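Local structure of manganese-dependent inorganic pyrophosphatase (Methanocaldococcus jannaschii, 2EB0) at residues B[17-22]-B[46-51]; B[235-240]-B[247-252]; B[261-266]-B[270-275]. The protein hydrolyses inorganic diphosphate to two phosphates, as a manganese-dependent family II pyrophosphatase that binds two manganese ions per subunit. One frame throughout, in Å; residues are numbered along the deposited sequence.

In the fold
Contact 1 belongs to the N-terminal DHH domain, contacts 2 and 3 to the DHHA2 domain; contact 1 lies across the chain's centre from the other two, with centres about 32 and 36 Å away. It is partly buried, a single isoleucine of a helix pressed on a loop near the parallel sheet. Contact 3 is buried and contact 2 largely so, with Lys240 partly exposed; both join one mixed sheet to helices on its two faces. Their strands 248-255 and 260-267 are antiparallel neighbours, bonded through Ile249 N to Val266 O and Phe251 O to Leu264 N. All three contacts are apolar, but aliphatic packing dominates contacts 1 and 2, whereas contact 3 turns on a phenylalanine ring.

Contact 1 of 3, residues B[17-22]-B[46-51]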
# COMPACT_ATOMS: atom_id res chain seq x y z
N SER B 17 -16.61 -2.98 9.20
CA SER B 17 -15.79 -1.93 8.60
C SER B 17 -16.45 -1.31 7.37
O SER B 17 -16.27 -0.13 7.09
CB SER B 17 -14.42 -2.47 8.23
OG SER B 17 -13.67 -2.78 9.40
N ALA B 18 -17.20 -2.11 6.62
CA ALA B 18 -17.88 -1.61 5.43
C ALA B 18 -19.01 -0.67 5.83
O ALA B 18 -19.18 0.41 5.27
CB ALA B 18 -18.44 -2.77 4.61
N ILE B 19 -19.79 -1.11 6.82
CA ILE B 19 -20.92 -0.34 7.31
C ILE B 19 -20.48 0.98 7.95
O ILE B 19 -20.97 2.05 7.58
CB ILE B 19 -21.74 -1.18 8.35
CG1 ILE B 19 -22.56 -2.23 7.62
CG2 ILE B 19 -22.64 -0.28 9.18
CD1 ILE B 19 -23.22 -3.23 8.53
N VAL B 20 -19.54 0.90 8.88
CA VAL B 20 -19.06 2.08 9.59
C VAL B 20 -18.35 3.08 8.67
O VAL B 20 -18.62 4.28 8.75
CB VAL B 20 -18.15 1.66 10.76
CG1 VAL B 20 -17.70 2.87 11.57
CG2 VAL B 20 -18.91 0.68 11.67
N LEU B 21 -17.49 2.60 7.78
CA LEU B 21 -16.80 3.53 6.89
C LEU B 21 -17.80 4.16 5.93
O LEU B 21 -17.72 5.36 5.64
CB LEU B 21 -15.69 2.82 6.12
CG LEU B 21 -14.75 3.73 5.31
CD1 LEU B 21 -14.18 4.81 6.21
CD2 LEU B 21 -13.62 2.90 4.70
N ALA B 22 -18.76 3.37 5.45
CA ALA B 22 -19.78 3.88 4.55
C ALA B 22 -20.56 4.99 5.25
O ALA B 22 -20.92 5.99 4.64
CB ALA B 22 -20.72 2.77 4.15
N PHE B 46 -26.59 -5.28 17.87
CA PHE B 46 -26.62 -3.82 17.88
C PHE B 46 -27.68 -3.19 17.02
O PHE B 46 -27.62 -2.00 16.73
CB PHE B 46 -25.24 -3.27 17.52
CG PHE B 46 -24.18 -3.70 18.49
CD1 PHE B 46 -23.36 -4.79 18.20
CD2 PHE B 46 -24.05 -3.06 19.72
CE1 PHE B 46 -22.42 -5.23 19.14
CE2 PHE B 46 -23.12 -3.50 20.65
CZ PHE B 46 -22.30 -4.59 20.37
N GLY B 47 -28.68 -3.98 16.63
CA GLY B 47 -29.77 -3.48 15.82
C GLY B 47 -29.32 -2.81 14.54
O GLY B 47 -29.83 -1.76 14.17
N VAL B 48 -28.36 -3.42 13.86
CA VAL B 48 -27.83 -2.89 12.61
C VAL B 48 -28.25 -3.78 11.44
O VAL B 48 -28.15 -5.00 11.52
CB VAL B 48 -26.28 -2.80 12.66
CG1 VAL B 48 -25.72 -2.38 11.30
CG2 VAL B 48 -25.86 -1.79 13.74
N MET B 49 -28.72 -3.17 10.37
CA MET B 49 -29.15 -3.91 9.18
C MET B 49 -27.98 -4.48 8.39
O MET B 49 -26.91 -3.87 8.31
CB MET B 49 -29.99 -3.01 8.28
CG MET B 49 -31.17 -2.35 8.98
SD MET B 49 -32.29 -3.52 9.79
CE MET B 49 -31.73 -3.40 11.51
N GLU B 50 -28.19 -5.65 7.80
CA GLU B 50 -27.19 -6.34 6.99
C GLU B 50 -26.98 -5.61 5.66
O GLU B 50 -27.94 -5.36 4.94
CB GLU B 50 -27.65 -7.76 6.71
CG GLU B 50 -26.69 -8.60 5.91
CD GLU B 50 -27.33 -9.88 5.39
OE1 GLU B 50 -26.59 -10.78 4.93
OE2 GLU B 50 -28.58 -9.97 5.43
N PRO B 51 -25.73 -5.29 5.30
CA PRO B 51 -25.36 -4.59 4.06
C PRO B 51 -25.84 -5.31 2.81
O PRO B 51 -25.91 -6.54 2.79
CB PRO B 51 -23.83 -4.56 4.11
CG PRO B 51 -23.51 -4.74 5.55
CD PRO B 51 -24.52 -5.72 6.02
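Ile19 and Pro51 mark the closest approach of the two backbones, their CA atoms 7.0 Å apart. Segment 17-22 is a piece of helix 12-25, while 46-51 is an irregular run that leaves helix 37-45 and leads into the short edge strand 52-53. The turn out of that helix is a Schellman motif with Gly47, at positive phi, as its C' residue. After it the chain straightens and carries Val48 and Pro51 past helix 12-25.

Ile19 does nearly all the work on the helical side. Its CG1 branch leaves beside the backbone N and then runs on extended (chi2 171°), which puts CD1 out at the loop. The proline ring crosses this branch at about a right angle, and its CG sits 3.4 Å from Ile19 CD1 and equally close to CG1, tighter than ordinary van der Waals contact. Val48 CG1 lies 3.8 Å from Ile19 CD1, and the carbonyl Met49 O is 3.8 Å from that same Ile19 CD1. Leu136 and Leu139 of helix 134-148 also touch Ile19.

Pro51 O accepts a hydrogen bond from Arg31 NE; elsewhere on helix 12-25, Ser17 OG is bonded to Asp13, a manganese ligand. The side chain of Pro51 itself lies about 13 Å from a manganese ion. No hydrogen bond joins the two segments. Between them the contact is apolar van der Waals packing: the CG1-CD1 end of Ile19, set against valine and proline side chains and a backbone carbonyl, ties the second helix-to-strand connection of the parallel sheet to the helix of the first.

Contact 2 of 3, residues B[235-240]-B[247-252]; sequences KLLEEK and DLIVFL
Phe251 meets Leu237 at the root of its ring. Leu237 CD1 lies 3.6 Å from Phe251 CB and 4.1 Å from Phe251 CG, coming obliquely to the ring plane, and the two side chains cross at about a right angle. The Phe251 side chain also touches Ile198 of helix 195-201.

Two residues back along the strand, Ile249 takes over. Its CD1 rests 4.0 Å from Leu237 O and 4.1 Å from Lys240 CG, so the methyl lies against both a helical carbonyl and the aliphatic stem of a lysine. With CG anti to the backbone N (chi1 -178°), Lys240 lays that stem across Ile249, while its ammonium forms a salt bridge with Glu244; the lysine also makes a cation-pi contact with Phe203. Leu237 CD2 and Ile249 CG2 approach only loosely.

Helix 235-240 runs roughly antiparallel to strand 248-252, at 152° and 9.3 Å between axes. This is the return half of a beta-alpha-beta crossover: strand 211-220, helix 230-243, then strand 248-255 beside and parallel to the first. Leu237 also reaches Leu264 and Val266 of strand 260-267, and Ile199 of helix 195-201 touches it as well.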
# COMPACT_ATOMS: atom_id res chain seq x y z
N LYS B 235 -11.14 -34.75 1.90
CA LYS B 235 -11.59 -35.25 0.61
C LYS B 235 -12.11 -34.08 -0.23
O LYS B 235 -11.71 -33.90 -1.39
CB LYS B 235 -12.69 -36.30 0.78
CG LYS B 235 -13.15 -36.92 -0.54
CD LYS B 235 -14.32 -37.88 -0.35
CE LYS B 235 -13.93 -39.12 0.45
NZ LYS B 235 -15.09 -40.04 0.60
N LEU B 236 -12.99 -33.28 0.37
CA LEU B 236 -13.54 -32.13 -0.34
C LEU B 236 -12.44 -31.17 -0.78
O LEU B 236 -12.48 -30.61 -1.88
CB LEU B 236 -14.58 -31.41 0.52
CG LEU B 236 -15.91 -32.15 0.76
CD1 LEU B 236 -16.81 -31.34 1.68
CD2 LEU B 236 -16.62 -32.38 -0.56
N LEU B 237 -11.43 -30.99 0.07
CA LEU B 237 -10.34 -30.08 -0.29
C LEU B 237 -9.52 -30.65 -1.45
O LEU B 237 -8.94 -29.90 -2.24
CB LEU B 237 -9.45 -29.82 0.93
CG LEU B 237 -10.08 -29.04 2.10
CD1 LEU B 237 -9.03 -28.82 3.18
CD2 LEU B 237 -10.62 -27.69 1.63
N GLU B 238 -9.47 -31.97 -1.56
CA GLU B 238 -8.73 -32.62 -2.63
C GLU B 238 -9.44 -32.37 -3.94
O GLU B 238 -8.81 -32.18 -4.98
CB GLU B 238 -8.61 -34.12 -2.39
CG GLU B 238 -7.64 -34.49 -1.28
CD GLU B 238 -7.45 -35.98 -1.13
OE1 GLU B 238 -8.43 -36.69 -0.80
OE2 GLU B 238 -6.32 -36.46 -1.34
N GLU B 239 -10.77 -32.37 -3.88
CA GLU B 239 -11.62 -32.14 -5.04
C GLU B 239 -11.54 -30.68 -5.46
O GLU B 239 -11.46 -30.36 -6.65
CB GLU B 239 -13.07 -32.49 -4.72
CG GLU B 239 -13.34 -33.98 -4.59
CD GLU B 239 -13.23 -34.71 -5.92
OE1 GLU B 239 -13.36 -35.95 -5.93
OE2 GLU B 239 -13.01 -34.04 -6.95
N LYS B 240 -11.57 -29.79 -4.47
CA LYS B 240 -11.50 -28.36 -4.73
C LYS B 240 -10.17 -28.02 -5.40
O LYS B 240 -10.11 -27.20 -6.31
CB LYS B 240 -11.62 -27.59 -3.42
CG LYS B 240 -11.61 -26.08 -3.57
CD LYS B 240 -11.83 -25.38 -2.22
CE LYS B 240 -11.86 -23.87 -2.38
NZ LYS B 240 -12.99 -23.44 -3.25
N ASP B 247 -2.66 -24.68 -6.79
CA ASP B 247 -1.35 -25.30 -6.75
C ASP B 247 -1.19 -25.88 -5.35
O ASP B 247 -0.50 -26.89 -5.16
CB ASP B 247 -0.25 -24.28 -7.04
CG ASP B 247 1.13 -24.89 -7.01
OD1 ASP B 247 1.81 -24.81 -5.97
OD2 ASP B 247 1.53 -25.48 -8.05
N LEU B 248 -1.85 -25.24 -4.39
CA LEU B 248 -1.81 -25.66 -2.98
C LEU B 248 -2.96 -25.14 -2.14
O LEU B 248 -3.45 -24.01 -2.33
CB LEU B 248 -0.50 -25.20 -2.33
CG LEU B 248 -0.44 -25.27 -0.79
CD1 LEU B 248 -0.35 -26.71 -0.31
CD2 LEU B 248 0.77 -24.47 -0.31
N ILE B 249 -3.38 -25.96 -1.18
CA ILE B 249 -4.45 -25.60 -0.26
C ILE B 249 -4.07 -26.02 1.16
O ILE B 249 -3.60 -27.13 1.40
CB ILE B 249 -5.81 -26.26 -0.62
CG1 ILE B 249 -6.40 -25.59 -1.87
CG2 ILE B 249 -6.78 -26.13 0.55
CD1 ILE B 249 -7.78 -26.10 -2.25
N VAL B 250 -4.26 -25.08 2.09
CA VAL B 250 -3.97 -25.29 3.51
C VAL B 250 -5.23 -24.89 4.26
O VAL B 250 -5.78 -23.81 4.02
CB VAL B 250 -2.80 -24.38 3.97
CG1 VAL B 250 -2.60 -24.50 5.48
CG2 VAL B 250 -1.53 -24.75 3.22
N PHE B 251 -5.70 -25.76 5.15
CA PHE B 251 -6.88 -25.47 5.94
C PHE B 251 -6.48 -25.51 7.40
O PHE B 251 -6.00 -26.54 7.89
CB PHE B 251 -7.98 -26.49 5.70
CG PHE B 251 -9.31 -26.05 6.22
CD1 PHE B 251 -10.09 -25.15 5.49
CD2 PHE B 251 -9.78 -26.49 7.45
CE1 PHE B 251 -11.31 -24.71 5.98
CE2 PHE B 251 -11.00 -26.05 7.95
CZ PHE B 251 -11.77 -25.16 7.21
N LEU B 252 -6.69 -24.40 8.09
CA LEU B 252 -6.32 -24.28 9.48
C LEU B 252 -7.44 -24.60 10.47
O LEU B 252 -8.45 -23.89 10.53
CB LEU B 252 -5.81 -22.86 9.77
CG LEU B 252 -4.68 -22.38 8.86
CD1 LEU B 252 -4.42 -20.90 9.10
CD2 LEU B 252 -3.43 -23.21 9.09

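Contact 3 of 3, residues B[261-266]-B[270-275]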
# COMPACT_ATOMS: atom_id res chain seq x y z
N SER B 261 -2.82 -24.27 15.48
CA SER B 261 -3.63 -24.72 14.37
C SER B 261 -3.15 -26.01 13.75
O SER B 261 -1.95 -26.21 13.58
CB SER B 261 -3.69 -23.66 13.27
OG SER B 261 -4.28 -22.46 13.74
N GLU B 262 -4.09 -26.89 13.42
CA GLU B 262 -3.74 -28.14 12.76
C GLU B 262 -3.86 -27.78 11.29
O GLU B 262 -4.94 -27.43 10.83
CB GLU B 262 -4.73 -29.26 13.09
CG GLU B 262 -4.28 -30.61 12.56
CD GLU B 262 -5.36 -31.68 12.64
OE1 GLU B 262 -6.08 -31.74 13.67
OE2 GLU B 262 -5.47 -32.47 11.69
N ALA B 263 -2.76 -27.84 10.56
CA ALA B 263 -2.81 -27.51 9.15
C ALA B 263 -3.02 -28.73 8.28
O ALA B 263 -2.29 -29.71 8.39
CB ALA B 263 -1.53 -26.80 8.75
N LEU B 264 -4.03 -28.67 7.42
CA LEU B 264 -4.30 -29.75 6.47
C LEU B 264 -3.60 -29.29 5.20
O LEU B 264 -3.82 -28.17 4.74
CB LEU B 264 -5.80 -29.89 6.21
CG LEU B 264 -6.73 -30.19 7.39
CD1 LEU B 264 -8.13 -30.47 6.85
CD2 LEU B 264 -6.23 -31.38 8.18
N VAL B 265 -2.77 -30.16 4.62
CA VAL B 265 -2.02 -29.79 3.43
C VAL B 265 -2.40 -30.58 2.18
O VAL B 265 -2.30 -31.80 2.16
CB VAL B 265 -0.51 -29.91 3.69
CG1 VAL B 265 0.28 -29.38 2.50
CG2 VAL B 265 -0.14 -29.14 4.95
N VAL B 266 -2.82 -29.86 1.15
CA VAL B 266 -3.24 -30.47 -0.10
C VAL B 266 -2.52 -29.85 -1.30
O VAL B 266 -2.52 -28.62 -1.48
CB VAL B 266 -4.76 -30.29 -0.31
CG1 VAL B 266 -5.24 -31.24 -1.40
CG2 VAL B 266 -5.49 -30.53 0.99
N GLU B 270 5.52 -30.01 -0.61
CA GLU B 270 6.94 -29.65 -0.60
C GLU B 270 7.11 -28.17 -0.26
O GLU B 270 7.90 -27.82 0.63
CB GLU B 270 7.58 -29.93 -1.96
CG GLU B 270 7.22 -31.27 -2.59
CD GLU B 270 5.76 -31.34 -3.03
OE1 GLU B 270 5.35 -30.52 -3.88
OE2 GLU B 270 5.02 -32.21 -2.53
N MET B 271 6.38 -27.32 -0.96
CA MET B 271 6.46 -25.89 -0.74
C MET B 271 6.05 -25.50 0.67
O MET B 271 6.55 -24.52 1.23
CB MET B 271 5.61 -25.14 -1.76
CG MET B 271 5.90 -23.64 -1.81
SD MET B 271 7.65 -23.26 -2.18
CE MET B 271 7.54 -22.99 -3.97
N PHE B 272 5.13 -26.27 1.24
CA PHE B 272 4.63 -26.03 2.60
C PHE B 272 5.72 -26.38 3.60
O PHE B 272 6.05 -25.59 4.50
CB PHE B 272 3.41 -26.91 2.87
CG PHE B 272 2.84 -26.76 4.25
CD1 PHE B 272 1.88 -25.79 4.52
CD2 PHE B 272 3.30 -27.56 5.29
CE1 PHE B 272 1.37 -25.63 5.81
CE2 PHE B 272 2.80 -27.41 6.58
CZ PHE B 272 1.83 -26.44 6.84
N GLU B 273 6.26 -27.58 3.45
CA GLU B 273 7.31 -28.06 4.34
C GLU B 273 8.50 -27.12 4.30
O GLU B 273 9.19 -26.94 5.29
CB GLU B 273 7.74 -29.47 3.93
CG GLU B 273 6.74 -30.55 4.30
CD GLU B 273 7.12 -31.91 3.73
OE1 GLU B 273 6.65 -32.94 4.26
OE2 GLU B 273 7.89 -31.94 2.73
N LYS B 274 8.74 -26.52 3.13
CA LYS B 274 9.85 -25.58 2.99
C LYS B 274 9.47 -24.30 3.74
O LYS B 274 10.26 -23.73 4.49
CB LYS B 274 10.08 -25.26 1.51
CG LYS B 274 11.16 -24.20 1.27
CD LYS B 274 11.19 -23.74 -0.18
CE LYS B 274 12.11 -22.54 -0.35
NZ LYS B 274 11.96 -21.88 -1.68
N ALA B 275 8.23 -23.86 3.53
CA ALA B 275 7.73 -22.65 4.16
C ALA B 275 7.78 -22.71 5.69
O ALA B 275 8.08 -21.71 6.34
CB ALA B 275 6.29 -22.39 3.69
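Val265 and Phe272 make a CH-pi contact of nearly perfect geometry. The CG2 methyl of Val265 stands 3.6 Å from the centroid of the Phe272 ring and only 4° off its normal, so all six ring carbons lie at almost the same distance from it. What brings the ring over the strand is the first torsion of Phe272, with CG anti to the backbone N (chi1 179°), which extends the side chain away from the helix.

Further apolar contacts complete the fit. Val265 CG1 lies against the base of the side chain, 4.0 Å from Phe272 CB, while Ala263 CB meets the far end, 3.9 Å from Phe272 CZ. Ala263 and Val265, two apart in a strand, present their side chains on the same face of the mixed sheet of the DHHA2 domain; Leu264 and Val266 point to the other face, where helix 230-243 packs. Helix 269-275 follows strand 260-267 after a tight connection and folds back on it. Val250 and Val285, from the strands flanking 260-267, also touch the Phe272 side chain, and Phe276 meets its ring at about 35° between planes. With an alanine in place of Phe272, the Val265 methyl would probably lose its aromatic surface and a gap would open between helix and sheet.

Hydrogen bonds play no part between the two segments; the strand backbone bonds mainly to its sheet neighbours, Val265 O also pairs with Tyr234 OH, and Glu273 OE1 accepts a bond from Val280 N.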